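Local coordinates for protein endoglucanase (Uncultured bacterium, PDB 3X17) that probably hydrolyses internal beta-1,4-glucosidic bonds of cellulose, as a family 9 endoglucanase with an N-terminal Ig-like domain, at residues G172-A177 with T185-T190. Sequence-based numbering, arbitrary orientation.
Sequences GGWHDA and TTTAVT. With ZN (zinc ion), chain C.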
loop_
_atom_site.group_PDB
_atom_site.type_symbol
_atom_site.label_atom_id
_atom_site.label_comp_id
_atom_site.label_asym_id
_atom_site.label_seq_id
_atom_site.Cartn_x
_atom_site.Cartn_y
_atom_site.Cartn_z
ATOM N N GLY A 172 -15.447 -11.999 9.650
ATOM C CA GLY A 172 -14.900 -11.802 8.287
ATOM C C GLY A 172 -13.909 -10.640 8.222
ATOM O O GLY A 172 -13.364 -10.239 9.247
ATOM N N GLY A 173 -13.741 -10.039 7.041
ATOM C CA GLY A 173 -12.746 -8.972 6.865
ATOM C C GLY A 173 -11.303 -9.457 6.888
ATOM O O GLY A 173 -11.036 -10.668 6.759
ATOM N N TRP A 174 -10.366 -8.509 6.979
ATOM C CA TRP A 174 -8.928 -8.824 6.962
ATOM C C TRP A 174 -8.276 -8.547 8.306
ATOM O O TRP A 174 -8.440 -7.446 8.845
ATOM C CB TRP A 174 -8.193 -7.954 5.930
ATOM C CG TRP A 174 -8.665 -8.110 4.492
ATOM C CD1 TRP A 174 -8.757 -9.269 3.778
ATOM C CD2 TRP A 174 -9.131 -7.060 3.619
ATOM N NE1 TRP A 174 -9.250 -9.007 2.515
ATOM C CE2 TRP A 174 -9.462 -7.659 2.383
ATOM C CE3 TRP A 174 -9.250 -5.670 3.747
ATOM C CZ2 TRP A 174 -9.912 -6.914 1.279
ATOM C CZ3 TRP A 174 -9.686 -4.921 2.635
ATOM C CH2 TRP A 174 -10.020 -5.558 1.424
ATOM N N HIS A 175 -7.439 -9.474 8.787
ATOM C CA HIS A 175 -6.446 -9.107 9.803
ATOM C C HIS A 175 -5.642 -7.921 9.286
ATOM O O HIS A 175 -5.223 -7.919 8.121
ATOM C CB HIS A 175 -5.507 -10.270 10.123
ATOM C CG HIS A 175 -6.195 -11.451 10.721
ATOM N ND1 HIS A 175 -5.796 -12.745 10.468
ATOM C CD2 HIS A 175 -7.304 -11.542 11.501
ATOM C CE1 HIS A 175 -6.588 -13.583 11.121
ATOM N NE2 HIS A 175 -7.507 -12.877 11.757
ATOM N N ASP A 176 -5.486 -6.901 10.128
ATOM C CA ASP A 176 -5.037 -5.579 9.675
ATOM C C ASP A 176 -3.582 -5.631 9.249
ATOM O O ASP A 176 -3.156 -4.889 8.359
ATOM C CB ASP A 176 -5.193 -4.530 10.784
ATOM C CG ASP A 176 -4.919 -3.094 10.287
ATOM O OD1 ASP A 176 -5.686 -2.641 9.423
ATOM O OD2 ASP A 176 -3.955 -2.421 10.763
ATOM N N ALA A 177 -2.790 -6.435 9.946
ATOM C CA ALA A 177 -1.345 -6.273 9.903
ATOM C C ALA A 177 -0.672 -7.514 10.436
ATOM O O ALA A 177 -0.971 -8.612 9.993
ATOM C CB ALA A 177 -0.938 -5.036 10.711
ATOM N N THR A 185 -10.783 1.941 9.276
ATOM C CA THR A 185 -10.143 3.142 8.766
ATOM C C THR A 185 -9.130 2.748 7.685
ATOM O O THR A 185 -9.053 3.377 6.635
ATOM C CB THR A 185 -9.469 3.946 9.929
ATOM O OG1 THR A 185 -10.448 4.208 10.960
ATOM C CG2 THR A 185 -8.898 5.277 9.426
ATOM N N THR A 186 -8.469 1.611 7.881
ATOM C CA THR A 186 -7.540 1.077 6.889
ATOM C C THR A 186 -8.248 0.187 5.873
ATOM O O THR A 186 -7.862 0.158 4.707
ATOM C CB THR A 186 -6.406 0.252 7.560
ATOM O OG1 THR A 186 -6.983 -0.576 8.576
ATOM C CG2 THR A 186 -5.332 1.172 8.186
ATOM N N THR A 187 -9.232 -0.588 6.327
ATOM C CA THR A 187 -9.959 -1.490 5.447
ATOM C C THR A 187 -10.632 -0.728 4.323
ATOM O O THR A 187 -10.598 -1.166 3.178
ATOM C CB THR A 187 -11.052 -2.338 6.194
ATOM O OG1 THR A 187 -10.410 -3.256 7.074
ATOM C CG2 THR A 187 -11.905 -3.199 5.183
ATOM N N ALA A 188 -11.228 0.417 4.646
ATOM C CA ALA A 188 -11.944 1.195 3.651
ATOM C C ALA A 188 -11.000 1.833 2.625
ATOM O O ALA A 188 -11.204 1.677 1.413
ATOM C CB ALA A 188 -12.865 2.232 4.323
ATOM N N VAL A 189 -9.873 2.393 3.066
ATOM C CA VAL A 189 -8.952 3.015 2.092
ATOM C C VAL A 189 -8.220 1.949 1.292
ATOM O O VAL A 189 -7.740 2.207 0.181
ATOM C CB VAL A 189 -7.919 3.987 2.739
ATOM C CG1 VAL A 189 -8.609 5.073 3.533
ATOM C CG2 VAL A 189 -6.851 3.249 3.573
ATOM N N THR A 190 -8.002 0.797 1.921
ATOM C CA THR A 190 -7.359 -0.317 1.253
ATOM C C THR A 190 -8.274 -0.821 0.146
ATOM O O THR A 190 -7.861 -0.925 -1.006
ATOM C CB THR A 190 -7.094 -1.463 2.263
ATOM O OG1 THR A 190 -6.042 -1.058 3.144
ATOM C CG2 THR A 190 -6.670 -2.754 1.540
HETATM ZN ZN ZN C . -9.219 -13.545 12.696
HETATM O O HOH W 1 -8.175 -4.039 9.123
HETATM O O HOH W 2 -11.022 -5.869 7.993
#
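A chi1 of -172° swings the D176 carboxylate away from its own amide N, and T186, at chi1 43°, holds OG1 between backbone N and carbonyl carbon. This buried contact lies in the (alpha/alpha)6 barrel of the family 9 catalytic domain, where the loop that carries a zinc ligand packs against helix 184-200; D176 opens the DAGD motif, whose aspartates in family 9 relatives probably position the nucleophilic water. T186 OG1 donates to D176 OD1 at 2.6 Å, arriving on the syn side and 20° out of the carboxylate plane, while OD2 is held by Y331; the two bonds probably fix the rotation of the carboxylate. A bound water donates to D176 OD1 (2.9 Å) and to T187 OG1 (3.1 Å), and a second one links W174 N to the same hydroxyl, which also bonds to Y183 O. Were D176 replaced by alanine, the T186 hydroxyl would probably lose its acceptor and the first water one of its mates. Beside this polar seam, the six-membered ring of W174 meets two methyls obliquely, its CZ3 lying 3.8 Å from T187 CG2 and 3.9 Å from T190 CG2, while NE1 bonds to E225. Next along the loop, H175 binds the zinc ion with C132, D148 and H149. Within the helix, T186 O accepts from both T190 N and T190 OG1, which reach it from opposite faces of the carbonyl plane, the hydroxyl at 2.7 Å.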